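Local coordinates for DNA polymerase III, beta subunit (PDB 3T0P), which probably encircles DNA as a ring-shaped head-to-tail homodimer and tethers DNA polymerases to it, so that replication is processive, at residues K3-K8 with D86-T91; N16-A21 with I54-D59; I206-A211 with E227-T232; R262-C267 with E305-D310. All blocks are in the same frame, centred on the assembly; numbering follows the deposited sequence.

Contact 1: K3-K8 with D86-T91; sequences KLICSK and DVTIET. With EDO (1,2-ethanediol), chain C.
The antiparallel sheet of the N-terminal clamp domain is built in part from strands 3-7 and 86-91, which run side by side with Leu-4 facing Ile-89 and Cys-6 facing Val-87 in hydrogen-bonded pairs. Each pair closes two backbone bonds, among them Leu-4 N to Ile-89 O at 2.8 Å and Val-87 N to Cys-6 O at 2.7 Å, the latter almost straight at 174°. In the intervening non-hydrogen-bonded pairs, CA-H groups approach the same carbonyls, as at Ile-5 CA to Val-87 O, 3.3 Å. Lys-3, Ile-5, Thr-88 and Glu-90 share one face. Lys-3 is fully extended with CG anti to the backbone N (chi1 -166°), which carries its methylenes across the carboxylate of Glu-90, CE coming 3.6 Å from OE1. Lys-3 NZ stays 4.0 Å from Glu-90 OE1, too far for a salt bridge. Ile-5 lies beside Thr-88 and sets CG2 3.8 Å from Asp-86 CB. Leu-4, Cys-6, Val-87 and Ile-89 occupy the buried face, where Leu-4 and Ile-89 reach Ile-36 of strand 33-38. Ser-7 then caps helix 8-18 through Asn-10 N. An antiparallel sheet packed against helices in this way is typical of the repeated domains of beta sliding clamps.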
# COMPACT_ATOMS: atom_id res chain seq x y z
N LYS B 3 24.77 21.97 -19.46
CA LYS B 3 23.46 22.57 -19.72
C LYS B 3 22.66 21.68 -20.67
O LYS B 3 23.10 21.42 -21.80
CB LYS B 3 23.52 24.00 -20.26
CG LYS B 3 22.15 24.68 -20.18
CD LYS B 3 22.18 26.11 -20.74
CE LYS B 3 20.81 26.74 -20.79
NZ LYS B 3 20.87 28.13 -21.30
N LEU B 4 21.49 21.17 -20.18
CA LEU B 4 20.63 20.28 -20.97
C LEU B 4 19.21 20.72 -20.93
O LEU B 4 18.80 21.32 -19.95
CB LEU B 4 20.66 18.82 -20.47
CG LEU B 4 21.87 18.29 -19.77
CD1 LEU B 4 21.54 17.00 -19.09
CD2 LEU B 4 23.01 18.11 -20.75
N ILE B 5 18.41 20.30 -21.94
CA ILE B 5 16.96 20.49 -22.02
C ILE B 5 16.34 19.13 -22.33
O ILE B 5 16.70 18.52 -23.33
CB ILE B 5 16.52 21.58 -23.04
CG1 ILE B 5 17.42 22.83 -22.97
CG2 ILE B 5 15.05 21.96 -22.79
CD1 ILE B 5 17.45 23.68 -24.21
N CYS B 6 15.44 18.64 -21.47
CA CYS B 6 14.77 17.34 -21.61
C CYS B 6 13.31 17.49 -21.36
O CYS B 6 12.95 18.23 -20.45
CB CYS B 6 15.34 16.33 -20.61
SG CYS B 6 17.06 15.90 -20.88
N SER B 7 12.47 16.65 -22.00
CA SER B 7 11.06 16.62 -21.67
C SER B 7 10.96 15.98 -20.30
O SER B 7 11.74 15.09 -20.02
CB SER B 7 10.24 15.85 -22.70
OG SER B 7 10.01 14.50 -22.32
N LYS B 8 10.07 16.48 -19.43
CA LYS B 8 9.91 15.98 -18.07
C LYS B 8 9.57 14.48 -18.08
O LYS B 8 10.08 13.75 -17.23
CB LYS B 8 8.83 16.79 -17.32
CG LYS B 8 8.51 16.32 -15.89
CD LYS B 8 7.34 15.33 -15.86
CE LYS B 8 6.91 14.87 -14.49
NZ LYS B 8 6.00 15.85 -13.82
N ASP B 86 9.37 21.25 -20.62
CA ASP B 86 10.80 20.98 -20.77
C ASP B 86 11.53 21.37 -19.53
O ASP B 86 11.26 22.41 -18.93
CB ASP B 86 11.38 21.71 -21.97
CG ASP B 86 10.90 21.16 -23.29
OD1 ASP B 86 10.44 19.97 -23.32
OD2 ASP B 86 11.00 21.88 -24.29
N VAL B 87 12.43 20.51 -19.11
CA VAL B 87 13.22 20.71 -17.92
C VAL B 87 14.63 21.10 -18.35
O VAL B 87 15.24 20.39 -19.15
CB VAL B 87 13.22 19.43 -17.04
CG1 VAL B 87 14.12 19.60 -15.83
CG2 VAL B 87 11.79 19.07 -16.60
N THR B 88 15.14 22.19 -17.80
CA THR B 88 16.51 22.59 -18.04
C THR B 88 17.32 22.24 -16.79
O THR B 88 16.90 22.50 -15.66
CB THR B 88 16.61 24.08 -18.42
OG1 THR B 88 15.80 24.28 -19.58
CG2 THR B 88 18.04 24.53 -18.72
N ILE B 89 18.47 21.62 -17.02
CA ILE B 89 19.45 21.29 -15.99
C ILE B 89 20.72 22.02 -16.35
O ILE B 89 21.28 21.80 -17.44
CB ILE B 89 19.70 19.77 -15.79
CG1 ILE B 89 18.37 19.00 -15.52
CG2 ILE B 89 20.72 19.55 -14.65
CD1 ILE B 89 18.51 17.45 -15.54
N GLU B 90 21.18 22.89 -15.44
CA GLU B 90 22.38 23.67 -15.60
C GLU B 90 23.25 23.55 -14.36
O GLU B 90 22.76 23.69 -13.24
CB GLU B 90 22.03 25.13 -15.88
CG GLU B 90 23.20 25.94 -16.40
CD GLU B 90 22.88 27.13 -17.29
OE1 GLU B 90 21.69 27.51 -17.40
OE2 GLU B 90 23.84 27.69 -17.88
N THR B 91 24.54 23.31 -14.55
CA THR B 91 25.53 23.21 -13.47
C THR B 91 26.68 24.20 -13.72
O THR B 91 26.84 24.70 -14.83
CB THR B 91 26.09 21.78 -13.34
OG1 THR B 91 26.96 21.54 -14.44
CG2 THR B 91 25.01 20.71 -13.28
C1 EDO C . 13.18 17.84 -26.03
O1 EDO C . 13.63 18.23 -24.73
C2 EDO C . 12.82 19.09 -26.82
O2 EDO C . 13.84 20.07 -26.65

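Contact 2: N16-A21 with I54-D59; sequences NIVSKA and IETIID. With EDO (1,2-ethanediol), chain X.
Thr-56 OG1 is gripped by two groups, the hydroxyl of Thr-231 on the neighbouring strand and the backbone O of Asn-230 in the turn before it, while its methyl meets Val-18. That methyl, CG2, lies 3.6 Å from Val-18 CG1, the two side chains crossing at a slant. The torsion of Thr-56 (chi1 -156°) puts CG2 between the backbone N and the carbonyl carbon, where it faces Val-18. Ile-54, which points its side chain at segment 16-21, is touched on both branches. Its CG2 meets Ile-17 CG2 at 3.8 Å, the side chains crossing at about a right angle, and its CG1 packs 3.7 Å from Ala-21 CB. The terminal CD1 of Ile-54 reaches Lys-20 CB at 3.9 Å. Replacing Ile-54 by alanine would remove both branches and is likely to open a gap against Ile-17 CG2 and Ala-21 CB. The polar end of Lys-20 leads away, folding back along the chain to donate from NZ to Asn-16 O at 2.8 Å, in the carbonyl plane. Ala-21 N bonds back to Val-18 O at 3.1 Å, tying the short 3-10 segment to the helix. No hydrogen bond links the two segments, so buried aliphatic packing joins them, whereas Lys-20 NZ bonds within its own segment and Thr-56 OG1 to Thr-231 and Asn-230.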
# COMPACT_ATOMS: atom_id res chain seq x y z
N ASN B 16 13.26 6.97 -12.83
CA ASN B 16 12.49 5.86 -12.28
C ASN B 16 13.12 4.51 -12.63
O ASN B 16 12.93 3.55 -11.89
CB ASN B 16 11.06 5.91 -12.76
CG ASN B 16 10.18 6.87 -12.01
OD1 ASN B 16 10.54 7.42 -10.97
ND2 ASN B 16 8.98 7.08 -12.53
N ILE B 17 13.83 4.42 -13.73
CA ILE B 17 14.49 3.18 -14.13
C ILE B 17 15.83 3.03 -13.36
O ILE B 17 16.02 2.02 -12.70
CB ILE B 17 14.66 3.11 -15.67
CG1 ILE B 17 13.27 2.86 -16.34
CG2 ILE B 17 15.67 2.02 -16.06
CD1 ILE B 17 13.24 3.09 -17.83
N VAL B 18 16.71 4.03 -13.42
CA VAL B 18 18.05 3.94 -12.84
C VAL B 18 18.03 3.90 -11.31
O VAL B 18 18.95 3.33 -10.73
CB VAL B 18 19.05 5.02 -13.37
CG1 VAL B 18 19.23 4.88 -14.88
CG2 VAL B 18 18.62 6.44 -13.00
N SER B 19 16.98 4.45 -10.68
CA SER B 19 16.79 4.44 -9.22
C SER B 19 16.78 3.03 -8.62
O SER B 19 17.06 2.89 -7.43
CB SER B 19 15.49 5.14 -8.85
OG SER B 19 15.68 6.54 -9.02
N LYS B 20 16.46 2.00 -9.41
CA LYS B 20 16.44 0.60 -8.94
C LYS B 20 17.84 0.07 -8.61
O LYS B 20 17.94 -0.99 -8.02
CB LYS B 20 15.75 -0.31 -9.95
CG LYS B 20 14.24 -0.41 -9.71
CD LYS B 20 13.53 0.92 -9.94
CE LYS B 20 12.04 0.84 -9.80
NZ LYS B 20 11.43 2.19 -10.00
N ALA B 21 18.92 0.81 -8.98
CA ALA B 21 20.30 0.44 -8.71
C ALA B 21 20.90 1.33 -7.64
O ALA B 21 22.09 1.20 -7.32
CB ALA B 21 21.13 0.52 -9.98
N ILE B 54 22.76 0.32 -13.74
CA ILE B 54 21.66 0.59 -14.66
C ILE B 54 22.00 1.90 -15.36
O ILE B 54 22.37 2.89 -14.73
CB ILE B 54 20.22 0.57 -14.06
CG1 ILE B 54 19.94 -0.72 -13.27
CG2 ILE B 54 19.17 0.72 -15.19
CD1 ILE B 54 18.64 -0.72 -12.49
N GLU B 55 21.81 1.88 -16.67
CA GLU B 55 22.09 2.95 -17.61
C GLU B 55 20.89 3.14 -18.51
O GLU B 55 20.31 2.16 -18.97
CB GLU B 55 23.28 2.49 -18.44
CG GLU B 55 24.17 3.54 -19.04
CD GLU B 55 25.30 2.82 -19.74
OE1 GLU B 55 25.04 2.24 -20.82
OE2 GLU B 55 26.40 2.73 -19.15
N THR B 56 20.54 4.38 -18.79
CA THR B 56 19.40 4.66 -19.65
C THR B 56 19.69 5.94 -20.43
O THR B 56 20.43 6.82 -19.96
CB THR B 56 18.08 4.66 -18.83
OG1 THR B 56 16.97 4.38 -19.68
CG2 THR B 56 17.86 5.93 -18.05
N ILE B 57 19.20 6.00 -21.68
CA ILE B 57 19.40 7.14 -22.57
C ILE B 57 18.14 7.99 -22.53
O ILE B 57 17.03 7.46 -22.68
CB ILE B 57 19.79 6.73 -24.01
CG1 ILE B 57 21.14 5.94 -24.05
CG2 ILE B 57 19.84 7.94 -24.97
CD1 ILE B 57 22.44 6.74 -23.71
N ILE B 58 18.32 9.29 -22.27
CA ILE B 58 17.23 10.28 -22.21
C ILE B 58 17.26 11.10 -23.48
O ILE B 58 18.33 11.58 -23.87
CB ILE B 58 17.33 11.18 -20.95
CG1 ILE B 58 17.44 10.37 -19.65
CG2 ILE B 58 16.20 12.20 -20.87
CD1 ILE B 58 16.38 9.27 -19.43
N ASP B 59 16.10 11.23 -24.14
CA ASP B 59 16.00 12.10 -25.32
C ASP B 59 16.03 13.53 -24.82
O ASP B 59 15.42 13.84 -23.80
CB ASP B 59 14.72 11.82 -26.14
CG ASP B 59 14.74 10.49 -26.90
OD1 ASP B 59 15.66 10.29 -27.74
OD2 ASP B 59 13.82 9.66 -26.68
C1 EDO X . 21.71 2.12 -24.52
O1 EDO X . 20.63 1.37 -23.93
C2 EDO X . 22.79 2.42 -23.48
O2 EDO X . 22.19 2.77 -22.23

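Contact 3: I206-A211 with E227-T232; sequences IIPGSA and EFENTT. With EDO (1,2-ethanediol), chain X.
Phe-228 forms the tight part of this contact, its ring pressed by Ile-206 and Ile-207, where helix 197-206 gives way to a loop. Ile-207 CG1 sits squarely over one face in a CH-pi contact, 3.8 Å from the ring centroid and 9° off the normal. Ile-206 comes in at the edge instead, its CD1 in the ring plane and 3.5 Å from Phe-228 CZ; the two side chains cross at about a right angle. Thr-231 CB backs the opposite face, offset toward the rim. The ring is therefore flanked on both faces and met at its far edge, a position reached with Phe-228 CG lodged between its own backbone N and carbonyl carbon (chi1 61°). Phe-228 and Thr-231 are the ends of a type II' turn that joins strands 223-228 and 231-236 into a beta hairpin, closed by Thr-231 N to Phe-228 O at 2.9 Å. At the turn itself the packing gives way to a looser, solvent-side meeting. There the extended side chain of Glu-229 brings OE2 3.6 Å from Pro-208 CG, both residues being exposed. Water 1 donates to Ile-206 O at 3.0 Å and only weakly to Glu-229 OE1, while Gln-132 gives Glu-229 OE2 a further weak hydrogen bond.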
# COMPACT_ATOMS: atom_id res chain seq x y z
N ILE B 206 11.52 -2.93 -13.38
CA ILE B 206 11.65 -1.98 -14.48
C ILE B 206 11.26 -2.57 -15.84
O ILE B 206 11.18 -1.82 -16.82
CB ILE B 206 13.05 -1.34 -14.55
CG1 ILE B 206 14.21 -2.37 -14.68
CG2 ILE B 206 13.24 -0.40 -13.37
CD1 ILE B 206 15.57 -1.74 -15.01
N ILE B 207 11.03 -3.89 -15.91
CA ILE B 207 10.66 -4.58 -17.14
C ILE B 207 9.13 -4.58 -17.22
O ILE B 207 8.45 -5.12 -16.33
CB ILE B 207 11.32 -6.00 -17.22
CG1 ILE B 207 12.50 -5.97 -18.18
CG2 ILE B 207 10.38 -7.12 -17.61
CD1 ILE B 207 13.49 -7.11 -17.96
N PRO B 208 8.57 -3.93 -18.26
CA PRO B 208 7.09 -3.85 -18.38
C PRO B 208 6.44 -5.23 -18.46
O PRO B 208 5.41 -5.45 -17.80
CB PRO B 208 6.88 -3.05 -19.67
CG PRO B 208 8.13 -2.25 -19.82
CD PRO B 208 9.23 -3.18 -19.35
N GLY B 209 7.08 -6.17 -19.17
CA GLY B 209 6.59 -7.54 -19.28
C GLY B 209 5.74 -7.85 -20.50
O GLY B 209 4.95 -8.80 -20.46
N SER B 210 5.88 -7.09 -21.59
CA SER B 210 5.13 -7.39 -22.80
C SER B 210 5.66 -8.68 -23.46
O SER B 210 6.87 -8.94 -23.49
CB SER B 210 5.21 -6.24 -23.80
OG SER B 210 4.79 -6.68 -25.09
N ALA B 211 4.73 -9.46 -24.02
CA ALA B 211 5.01 -10.69 -24.76
C ALA B 211 5.48 -10.35 -26.18
O ALA B 211 6.07 -11.18 -26.86
CB ALA B 211 3.76 -11.56 -24.79
N GLU B 227 19.51 -5.95 -22.09
CA GLU B 227 19.14 -4.76 -22.86
C GLU B 227 17.69 -4.83 -23.24
O GLU B 227 17.23 -5.86 -23.71
CB GLU B 227 19.97 -4.56 -24.13
CG GLU B 227 21.45 -4.81 -24.01
CD GLU B 227 22.11 -4.37 -25.30
OE1 GLU B 227 21.67 -4.84 -26.38
OE2 GLU B 227 22.95 -3.45 -25.25
N PHE B 228 16.97 -3.75 -23.05
CA PHE B 228 15.56 -3.63 -23.38
C PHE B 228 15.24 -2.16 -23.48
O PHE B 228 15.71 -1.38 -22.65
CB PHE B 228 14.66 -4.36 -22.34
CG PHE B 228 14.77 -3.84 -20.93
CD1 PHE B 228 15.85 -4.19 -20.13
CD2 PHE B 228 13.80 -2.98 -20.41
CE1 PHE B 228 15.97 -3.69 -18.82
CE2 PHE B 228 13.91 -2.50 -19.10
CZ PHE B 228 14.98 -2.86 -18.31
N GLU B 229 14.49 -1.78 -24.54
CA GLU B 229 14.06 -0.41 -24.86
C GLU B 229 15.31 0.49 -24.90
O GLU B 229 16.18 0.21 -25.71
CB GLU B 229 12.96 0.07 -23.89
CG GLU B 229 11.81 -0.92 -23.78
CD GLU B 229 10.75 -0.66 -22.72
OE1 GLU B 229 11.02 0.05 -21.72
OE2 GLU B 229 9.64 -1.23 -22.88
N ASN B 230 15.45 1.48 -24.00
CA ASN B 230 16.64 2.35 -24.02
C ASN B 230 17.49 2.17 -22.77
O ASN B 230 18.26 3.08 -22.41
CB ASN B 230 16.21 3.81 -24.19
CG ASN B 230 15.86 4.15 -25.61
OD1 ASN B 230 16.74 4.28 -26.48
ND2 ASN B 230 14.56 4.21 -25.88
N THR B 231 17.39 0.98 -22.15
CA THR B 231 18.02 0.63 -20.89
C THR B 231 18.98 -0.53 -21.01
O THR B 231 18.75 -1.46 -21.78
CB THR B 231 16.91 0.31 -19.87
OG1 THR B 231 16.10 1.48 -19.76
CG2 THR B 231 17.42 -0.05 -18.49
N THR B 232 20.07 -0.46 -20.24
CA THR B 232 21.10 -1.48 -20.10
C THR B 232 21.26 -1.74 -18.62
O THR B 232 21.46 -0.82 -17.83
CB THR B 232 22.41 -1.06 -20.78
OG1 THR B 232 22.13 -0.75 -22.14
CG2 THR B 232 23.45 -2.16 -20.75
C1 EDO X . 21.71 2.12 -24.52
O1 EDO X . 20.63 1.37 -23.93
C2 EDO X . 22.79 2.42 -23.48
O2 EDO X . 22.19 2.77 -22.23
O HOH W 1 10.63 0.64 -18.36

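Contact 4: R262-C267 with E305-D310; sequences RELLDC and EDIDID
Apolar packing centres on Ile-307, whose side chain points from strand 302-308 into the side of helix 261-272. Its CD1 lies 3.8 Å from Cys-267 CB and 4.1 Å from Leu-264 CD1, one helical turn apart. A van der Waals contact with a polar group is made by the other branch: chi1 of -52° sets CG1 of Ile-307 beside the backbone N and leaves CG2 anti to it, where CG2 meets Glu-263 OE1 at 3.3 Å, the two side chains sliding past each other in opposite directions. The polar contacts lie at the two ends of this patch. At one, the extended Glu-305 lays its carboxylate alongside Cys-267, with OE1 3.2 Å from SG, and sends OE2 into a salt bridge with Arg-270. Were Glu-305 a glutamine, Arg-270 would probably lose its charged mate. At the other end, water does the joining. Water 3 donates to Glu-263 OE1 at 2.7 Å and accepts from Asp-308 N at 3.1 Å, while water 2 donates to Asp-308 O at 2.6 Å and weakly to the same Glu-263 OE1. Contacts to the second subunit form a third group: Asp-308 makes a salt bridge with Lys-103 of the second subunit, and the strand at Glu-305 pairs with one of that chain. Helix-on-sheet packing within a clamp domain, on a sheet continued across the subunit interface, is characteristic of the sliding-clamp ring.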
# COMPACT_ATOMS: atom_id res chain seq x y z
N ARG B 262 -6.03 -24.51 -7.19
CA ARG B 262 -6.71 -23.45 -6.44
C ARG B 262 -7.26 -23.96 -5.10
O ARG B 262 -7.10 -23.26 -4.10
CB ARG B 262 -7.84 -22.81 -7.29
CG ARG B 262 -8.70 -21.67 -6.65
CD ARG B 262 -7.91 -20.46 -6.15
NE ARG B 262 -6.93 -19.97 -7.13
CZ ARG B 262 -6.05 -19.01 -6.89
NH1 ARG B 262 -6.03 -18.39 -5.71
NH2 ARG B 262 -5.18 -18.65 -7.83
N GLU B 263 -7.88 -25.16 -5.06
CA GLU B 263 -8.40 -25.70 -3.80
C GLU B 263 -7.28 -25.94 -2.79
O GLU B 263 -7.47 -25.65 -1.61
CB GLU B 263 -9.19 -27.00 -4.00
CG GLU B 263 -10.55 -26.84 -4.64
CD GLU B 263 -11.26 -28.15 -4.96
OE1 GLU B 263 -11.00 -29.16 -4.26
OE2 GLU B 263 -12.06 -28.17 -5.92
N LEU B 264 -6.12 -26.48 -3.24
CA LEU B 264 -4.99 -26.74 -2.36
C LEU B 264 -4.43 -25.40 -1.83
O LEU B 264 -4.29 -25.22 -0.61
CB LEU B 264 -3.89 -27.58 -3.07
CG LEU B 264 -2.69 -27.96 -2.16
CD1 LEU B 264 -3.15 -28.73 -0.91
CD2 LEU B 264 -1.65 -28.77 -2.94
N LEU B 265 -4.19 -24.46 -2.73
CA LEU B 265 -3.71 -23.11 -2.37
C LEU B 265 -4.67 -22.44 -1.36
O LEU B 265 -4.20 -21.96 -0.31
CB LEU B 265 -3.54 -22.23 -3.63
CG LEU B 265 -3.14 -20.75 -3.40
CD1 LEU B 265 -1.87 -20.64 -2.49
CD2 LEU B 265 -2.91 -20.05 -4.72
N ASP B 266 -5.98 -22.42 -1.65
CA ASP B 266 -6.94 -21.77 -0.71
C ASP B 266 -6.96 -22.42 0.67
O ASP B 266 -7.07 -21.72 1.68
CB ASP B 266 -8.35 -21.74 -1.29
CG ASP B 266 -8.50 -20.74 -2.44
OD1 ASP B 266 -7.52 -19.97 -2.71
OD2 ASP B 266 -9.58 -20.75 -3.09
N CYS B 267 -6.81 -23.74 0.73
CA CYS B 267 -6.84 -24.44 1.98
C CYS B 267 -5.59 -24.16 2.83
O CYS B 267 -5.70 -23.95 4.03
CB CYS B 267 -7.00 -25.94 1.75
SG CYS B 267 -6.64 -26.91 3.23
N GLU B 305 -9.59 -29.74 7.10
CA GLU B 305 -10.15 -29.59 5.76
C GLU B 305 -9.92 -30.84 4.92
O GLU B 305 -8.83 -31.39 4.96
CB GLU B 305 -9.53 -28.36 5.03
CG GLU B 305 -10.23 -28.07 3.71
CD GLU B 305 -10.09 -26.68 3.10
OE1 GLU B 305 -9.62 -25.75 3.80
OE2 GLU B 305 -10.44 -26.53 1.90
N ASP B 306 -10.91 -31.21 4.10
CA ASP B 306 -10.83 -32.35 3.18
C ASP B 306 -10.85 -31.85 1.74
O ASP B 306 -11.66 -31.01 1.40
CB ASP B 306 -11.97 -33.36 3.42
CG ASP B 306 -11.94 -34.06 4.76
OD1 ASP B 306 -10.90 -34.67 5.09
OD2 ASP B 306 -12.97 -34.04 5.46
N ILE B 307 -9.96 -32.36 0.90
CA ILE B 307 -9.92 -32.02 -0.52
C ILE B 307 -9.99 -33.32 -1.30
O ILE B 307 -9.27 -34.27 -0.99
CB ILE B 307 -8.67 -31.18 -0.92
CG1 ILE B 307 -8.50 -29.93 -0.02
CG2 ILE B 307 -8.72 -30.77 -2.42
CD1 ILE B 307 -7.22 -29.08 -0.34
N ASP B 308 -10.87 -33.38 -2.32
CA ASP B 308 -10.99 -34.52 -3.23
C ASP B 308 -9.73 -34.62 -4.08
O ASP B 308 -9.28 -33.62 -4.64
CB ASP B 308 -12.21 -34.35 -4.15
CG ASP B 308 -13.58 -34.46 -3.51
OD1 ASP B 308 -13.65 -34.84 -2.31
OD2 ASP B 308 -14.58 -34.20 -4.21
N ILE B 309 -9.14 -35.81 -4.18
CA ILE B 309 -7.92 -36.04 -4.98
C ILE B 309 -8.06 -37.33 -5.77
O ILE B 309 -8.95 -38.15 -5.50
CB ILE B 309 -6.62 -36.08 -4.10
CG1 ILE B 309 -6.62 -37.28 -3.14
CG2 ILE B 309 -6.37 -34.74 -3.38
CD1 ILE B 309 -5.36 -37.56 -2.46
N ASP B 310 -7.11 -37.54 -6.69
CA ASP B 310 -6.92 -38.81 -7.39
C ASP B 310 -5.53 -39.26 -6.97
O ASP B 310 -4.55 -38.59 -7.28
CB ASP B 310 -7.10 -38.68 -8.92
O HOH W 2 -9.22 -31.47 -6.07
O HOH W 3 -12.65 -30.88 -2.96

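How the contacts relate
Contacts 1, 2 and 3 form a chain of neighbours, while contact 4 lies apart, its centre about 58 Å from that of contact 1. Contact 2 is nested within the loop closed by contact 1 and touches it where Cys-6 SG meets Ile-58 CG2 at 3.8 Å. The centres of contacts 2 and 3 are about 11 Å apart, and strands 52-58 and 231-236 run side by side with a probable hydrogen bond from Thr-232 N to Glu-55 O, 2.9 Å, carrying one sheet from the N-terminal into the central domain. The same ethanediol touches both. Contact 4 borders the second subunit, whose counterpart of the contact 1 sheet probably supplies the strand that meets Glu-305.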